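PDB 6CNG: DegV domain-containing protein spr0652 from Streptococcus pneumoniae, which probably binds long-chain fatty acids as a FakB-type carrier of the fatty acid kinase system, and here holds linoleic acid. Local coordinates for residues Arg34-Pro39 against Thr43-Val48; Asp66-Met71 against Ala252-Glu257. All coordinates share one frame; numbering follows the deposited sequence.

Contact 1 (Arg34-Pro39 against Thr43-Val48); sequences RQLPTP and TTFVSV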
# COMPACT_ATOMS: atom_id res chain seq x y z
N ARG A 34 -5.01 4.94 -8.71
CA ARG A 34 -5.60 4.44 -9.95
C ARG A 34 -4.94 5.07 -11.17
O ARG A 34 -4.83 4.42 -12.22
CB ARG A 34 -7.12 4.70 -9.99
CG ARG A 34 -7.90 4.53 -8.67
CD ARG A 34 -7.92 3.11 -8.20
NE ARG A 34 -9.11 2.83 -7.40
CZ ARG A 34 -9.40 1.64 -6.89
NH1 ARG A 34 -8.57 0.62 -7.08
NH2 ARG A 34 -10.51 1.46 -6.19
N GLN A 35 -4.49 6.30 -11.01
CA GLN A 35 -3.70 7.01 -12.00
C GLN A 35 -2.45 7.50 -11.30
O GLN A 35 -2.53 8.01 -10.19
CB GLN A 35 -4.44 8.25 -12.53
CG GLN A 35 -5.78 7.99 -13.21
CD GLN A 35 -6.55 9.25 -13.57
OE1 GLN A 35 -6.85 9.50 -14.73
NE2 GLN A 35 -6.87 10.05 -12.57
N LEU A 36 -1.32 7.40 -11.98
CA LEU A 36 -0.05 7.85 -11.43
C LEU A 36 0.11 9.31 -11.74
O LEU A 36 0.07 9.67 -12.91
CB LEU A 36 1.08 7.08 -12.08
CG LEU A 36 2.45 7.19 -11.42
CD1 LEU A 36 2.41 6.96 -9.94
CD2 LEU A 36 3.32 6.18 -12.08
N PRO A 37 0.24 10.19 -10.76
CA PRO A 37 0.44 11.59 -11.08
C PRO A 37 1.60 11.78 -12.03
O PRO A 37 2.71 11.27 -11.81
CB PRO A 37 0.69 12.23 -9.71
CG PRO A 37 -0.03 11.40 -8.77
CD PRO A 37 0.11 10.00 -9.30
N THR A 38 1.32 12.50 -13.13
CA THR A 38 2.27 12.95 -14.14
C THR A 38 3.23 11.85 -14.57
O THR A 38 4.42 11.91 -14.24
CB THR A 38 3.03 14.17 -13.62
OG1 THR A 38 2.12 15.05 -12.96
CG2 THR A 38 3.67 14.90 -14.76
N PRO A 39 2.77 10.86 -15.32
CA PRO A 39 3.66 9.77 -15.71
C PRO A 39 4.79 10.27 -16.58
O PRO A 39 4.62 11.16 -17.41
CB PRO A 39 2.76 8.81 -16.48
CG PRO A 39 1.44 9.40 -16.54
CD PRO A 39 1.46 10.78 -15.98
N THR A 43 6.01 6.03 -20.41
CA THR A 43 5.69 5.21 -19.26
C THR A 43 4.19 5.17 -19.02
O THR A 43 3.50 6.19 -19.07
CB THR A 43 6.38 5.73 -18.00
OG1 THR A 43 7.78 5.89 -18.23
CG2 THR A 43 6.18 4.75 -16.85
N THR A 44 3.71 3.97 -18.73
CA THR A 44 2.32 3.71 -18.41
C THR A 44 2.20 2.99 -17.08
O THR A 44 3.01 2.12 -16.76
CB THR A 44 1.70 2.87 -19.52
OG1 THR A 44 1.73 3.64 -20.71
CG2 THR A 44 0.28 2.50 -19.21
N PHE A 45 1.21 3.38 -16.29
CA PHE A 45 0.91 2.77 -15.00
C PHE A 45 -0.31 1.87 -15.12
O PHE A 45 -1.30 2.23 -15.75
CB PHE A 45 0.58 3.85 -13.99
CG PHE A 45 0.14 3.33 -12.67
CD1 PHE A 45 1.05 2.75 -11.80
CD2 PHE A 45 -1.17 3.42 -12.30
CE1 PHE A 45 0.63 2.27 -10.59
CE2 PHE A 45 -1.60 2.96 -11.10
CZ PHE A 45 -0.70 2.39 -10.23
N VAL A 46 -0.24 0.70 -14.47
CA VAL A 46 -1.35 -0.24 -14.47
C VAL A 46 -1.49 -0.77 -13.06
O VAL A 46 -0.51 -1.23 -12.47
CB VAL A 46 -1.10 -1.42 -15.43
CG1 VAL A 46 -2.25 -2.41 -15.37
CG2 VAL A 46 -0.92 -0.94 -16.82
N SER A 47 -2.70 -0.74 -12.53
CA SER A 47 -2.98 -1.44 -11.30
C SER A 47 -3.70 -2.74 -11.57
O SER A 47 -4.64 -2.81 -12.39
CB SER A 47 -3.79 -0.64 -10.30
OG SER A 47 -3.60 -1.22 -9.03
N VAL A 48 -3.27 -3.77 -10.86
CA VAL A 48 -3.81 -5.12 -11.00
C VAL A 48 -4.68 -5.39 -9.78
O VAL A 48 -4.18 -5.51 -8.65
CB VAL A 48 -2.70 -6.16 -11.15
CG1 VAL A 48 -3.30 -7.55 -11.29
CG2 VAL A 48 -1.82 -5.79 -12.32
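Leu36 and Phe45 form the apolar middle of this contact, their side chains crossing at about a right angle. The two methylene carbons meet first, Leu36 CB lying 3.8 Å from Phe45 CB. Farther out, the methyl carbon CD2 of Leu36 comes within 4.1 Å of Phe45 CD1. Phe45 carries its ring anti to the backbone N (chi1 175°), which places it alongside the 34-36 backbone, and the leucine meets the ring obliquely. Both residues also touch Val149 on helix 143-157, so a branched aliphatic chain and a flat ring suit a place between strand and helix.

Polar atoms take part through the backbone. The carbonyl oxygen of Arg34 sits at the ring edge, in its plane, with O 3.7 Å from Phe45 CE2; the slightly positive C-H rim of an aromatic ring is a favourable neighbour for such an oxygen. At the far end, Pro39 CB rests 3.8 Å from Thr43 O, a van der Waals contact that the proline makes just before the chain turns back. Thr43 itself bonds through OG1 to Ile41 O within that turn, Thr38 O accepts from Asn153 of helix 143-157, and the guanidinium of Arg34 points elsewhere, to a salt bridge with Asp61.

Strands 23-28 and 43-54 are parallel neighbours, so 34-39 is the return leg of a helix-free connection between them. It rests against strand 43-54 through side-chain packing and carbonyl contacts rather than sheet bonding, with Phe45 supplying most of the strand's share of the buried surface.

Contact 2 (Asp66-Met71 against Ala252-Glu257); sequences DIDQMM and AQRNNE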
# COMPACT_ATOMS: atom_id res chain seq x y z
N ASP A 66 -17.22 0.86 -6.67
CA ASP A 66 -17.82 1.71 -5.66
C ASP A 66 -17.33 1.19 -4.32
O ASP A 66 -17.85 0.20 -3.81
CB ASP A 66 -19.34 1.65 -5.72
CG ASP A 66 -20.00 2.72 -4.90
OD1 ASP A 66 -19.33 3.38 -4.08
OD2 ASP A 66 -21.21 2.93 -5.08
N ILE A 67 -16.30 1.83 -3.78
CA ILE A 67 -15.73 1.35 -2.53
C ILE A 67 -16.75 1.47 -1.41
O ILE A 67 -16.85 0.59 -0.55
CB ILE A 67 -14.42 2.08 -2.19
CG1 ILE A 67 -13.41 1.89 -3.29
CG2 ILE A 67 -13.86 1.55 -0.93
CD1 ILE A 67 -12.22 2.80 -3.19
N ASP A 68 -17.52 2.55 -1.39
CA ASP A 68 -18.47 2.76 -0.31
C ASP A 68 -19.56 1.69 -0.29
O ASP A 68 -19.98 1.26 0.79
CB ASP A 68 -19.03 4.18 -0.38
CG ASP A 68 -17.99 5.23 0.04
OD1 ASP A 68 -17.06 4.87 0.78
OD2 ASP A 68 -18.10 6.42 -0.37
N GLN A 69 -19.99 1.23 -1.45
CA GLN A 69 -21.02 0.20 -1.50
C GLN A 69 -20.46 -1.15 -1.10
O GLN A 69 -21.13 -1.95 -0.45
CB GLN A 69 -21.58 0.15 -2.92
CG GLN A 69 -22.17 -1.18 -3.31
CD GLN A 69 -23.29 -1.59 -2.40
OE1 GLN A 69 -23.43 -2.77 -2.08
NE2 GLN A 69 -24.10 -0.62 -1.98
N MET A 70 -19.22 -1.42 -1.46
CA MET A 70 -18.59 -2.66 -1.03
C MET A 70 -18.48 -2.73 0.48
O MET A 70 -18.83 -3.74 1.11
CB MET A 70 -17.21 -2.72 -1.66
CG MET A 70 -16.48 -4.00 -1.43
SD MET A 70 -14.78 -3.69 -1.03
CE MET A 70 -14.92 -3.09 0.61
N MET A 71 -17.99 -1.66 1.09
CA MET A 71 -17.83 -1.65 2.53
C MET A 71 -19.18 -1.81 3.23
O MET A 71 -19.30 -2.58 4.19
CB MET A 71 -17.13 -0.36 2.94
CG MET A 71 -15.69 -0.28 2.45
SD MET A 71 -14.50 -1.41 3.23
CE MET A 71 -14.32 -0.65 4.83
N ALA A 252 -2.51 7.22 3.13
CA ALA A 252 -3.71 6.55 2.62
C ALA A 252 -4.69 6.33 3.76
O ALA A 252 -4.36 5.69 4.75
CB ALA A 252 -3.32 5.21 2.00
N GLN A 253 -5.91 6.83 3.61
CA GLN A 253 -6.87 6.82 4.70
C GLN A 253 -8.26 6.41 4.23
O GLN A 253 -8.62 6.59 3.07
CB GLN A 253 -6.95 8.19 5.38
CG GLN A 253 -7.19 9.34 4.46
CD GLN A 253 -8.64 9.53 4.13
OE1 GLN A 253 -9.50 9.26 4.94
NE2 GLN A 253 -8.93 10.00 2.93
N ARG A 254 -9.02 5.83 5.16
CA ARG A 254 -10.42 5.45 4.96
C ARG A 254 -11.26 6.28 5.92
O ARG A 254 -11.35 5.96 7.10
CB ARG A 254 -10.63 3.98 5.21
CG ARG A 254 -12.06 3.53 5.05
CD ARG A 254 -12.59 3.84 3.68
NE ARG A 254 -14.02 3.57 3.58
CZ ARG A 254 -14.76 3.93 2.55
NH1 ARG A 254 -14.23 4.55 1.51
NH2 ARG A 254 -16.05 3.67 2.58
N ASN A 255 -11.91 7.30 5.40
CA ASN A 255 -12.77 8.14 6.21
C ASN A 255 -12.04 8.64 7.45
O ASN A 255 -12.53 8.60 8.57
CB ASN A 255 -14.07 7.42 6.59
CG ASN A 255 -15.15 7.54 5.52
OD1 ASN A 255 -15.32 8.59 4.90
ND2 ASN A 255 -15.88 6.47 5.30
N ASN A 256 -10.84 9.12 7.22
CA ASN A 256 -9.99 9.64 8.28
C ASN A 256 -9.34 10.94 7.84
O ASN A 256 -8.21 11.24 8.24
CB ASN A 256 -8.94 8.60 8.66
CG ASN A 256 -8.41 8.81 10.04
OD1 ASN A 256 -9.10 9.33 10.90
ND2 ASN A 256 -7.18 8.40 10.26
N GLU A 257 -10.02 11.74 7.03
CA GLU A 257 -9.44 12.96 6.51
C GLU A 257 -9.15 13.97 7.61
O GLU A 257 -8.19 14.74 7.50
CB GLU A 257 -10.39 13.62 5.51
CG GLU A 257 -10.41 12.95 4.16
CD GLU A 257 -11.51 11.94 4.01
OE1 GLU A 257 -11.97 11.38 5.02
OE2 GLU A 257 -11.92 11.69 2.86
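Arg254 reaches across to helix 67-76 and meets Asp68 in a salt bridge in which a single carboxylate oxygen, OD1, faces both terminal nitrogens. Its separation from Arg254 NH2 is modelled at 2.4 Å, too short to be taken at face value. The second bond, from Arg254 NH1 to Asp68 OD1, is weak at 2.9 Å and bent to 124° at the hydrogen. OD1 lies at the guanidinium edge, near its plane, but the carboxylate is turned about 50° from that plane and OD2 points away, leaving OD1 alone to meet the arginine.

Two apolar side chains of the same helix flank the charged end. Ile67 CG2 lies over one face of the guanidinium, 3.9 Å from Arg254 NH1, and Met71 CG approaches Arg254 NH2 obliquely at 4.0 Å; Asn255 ND2 lies over the opposite face, toward its rim. Arginine suits this place because its long chain spans the gap while its flat end accepts both an acid at the edge and a methyl over the face. The chain leaves anti to the backbone N (chi1 179°), then bends at its second torsion toward the helix.

In the second shell, Glu291 receives Arg254 NE and also Asn255 ND2. A bound acetate, probably from the crystallisation liquor, lies about 3 Å from the Arg254 side chain, so the guanidinium is among several anionic groups. Gln253 OE1 accepts from Asn256 N at 2.6 Å, bracing the turn beyond the arginine. Asp66 caps its helix through a weak bond from Gln69 N.

The contact thus joins helix 67-76 to the loop between strand 247-253 and helix 257-270, near the lipid pocket, with the Arg254 side chain about 9 Å from the linoleic acid; Ser286 of helix 283-289 touches Ile67, Met71 and Arg254 alike.

From the N terminus, the chain leaves strand 23-28, makes the loop holding 34-39 and turns back at once into strand 43-54. Contact 1 closes this short loop with three residues between its segments. Contact 2 begins later, at helix 67-76, and closes a far longer excursion of 180 residues with the residues that follow strand 247-253. The two follow in series, neither enclosing nor crossing the other. Contact 1 is local to the sheet containing 23-28 and 43-54; contact 2 joins helix 67-76 to the loop leaving strand 247-253 of the second sheet. Their centres lie 21 Å apart, yet they meet where Arg34 NH2 packs 3.7 Å from Ile67 CD1.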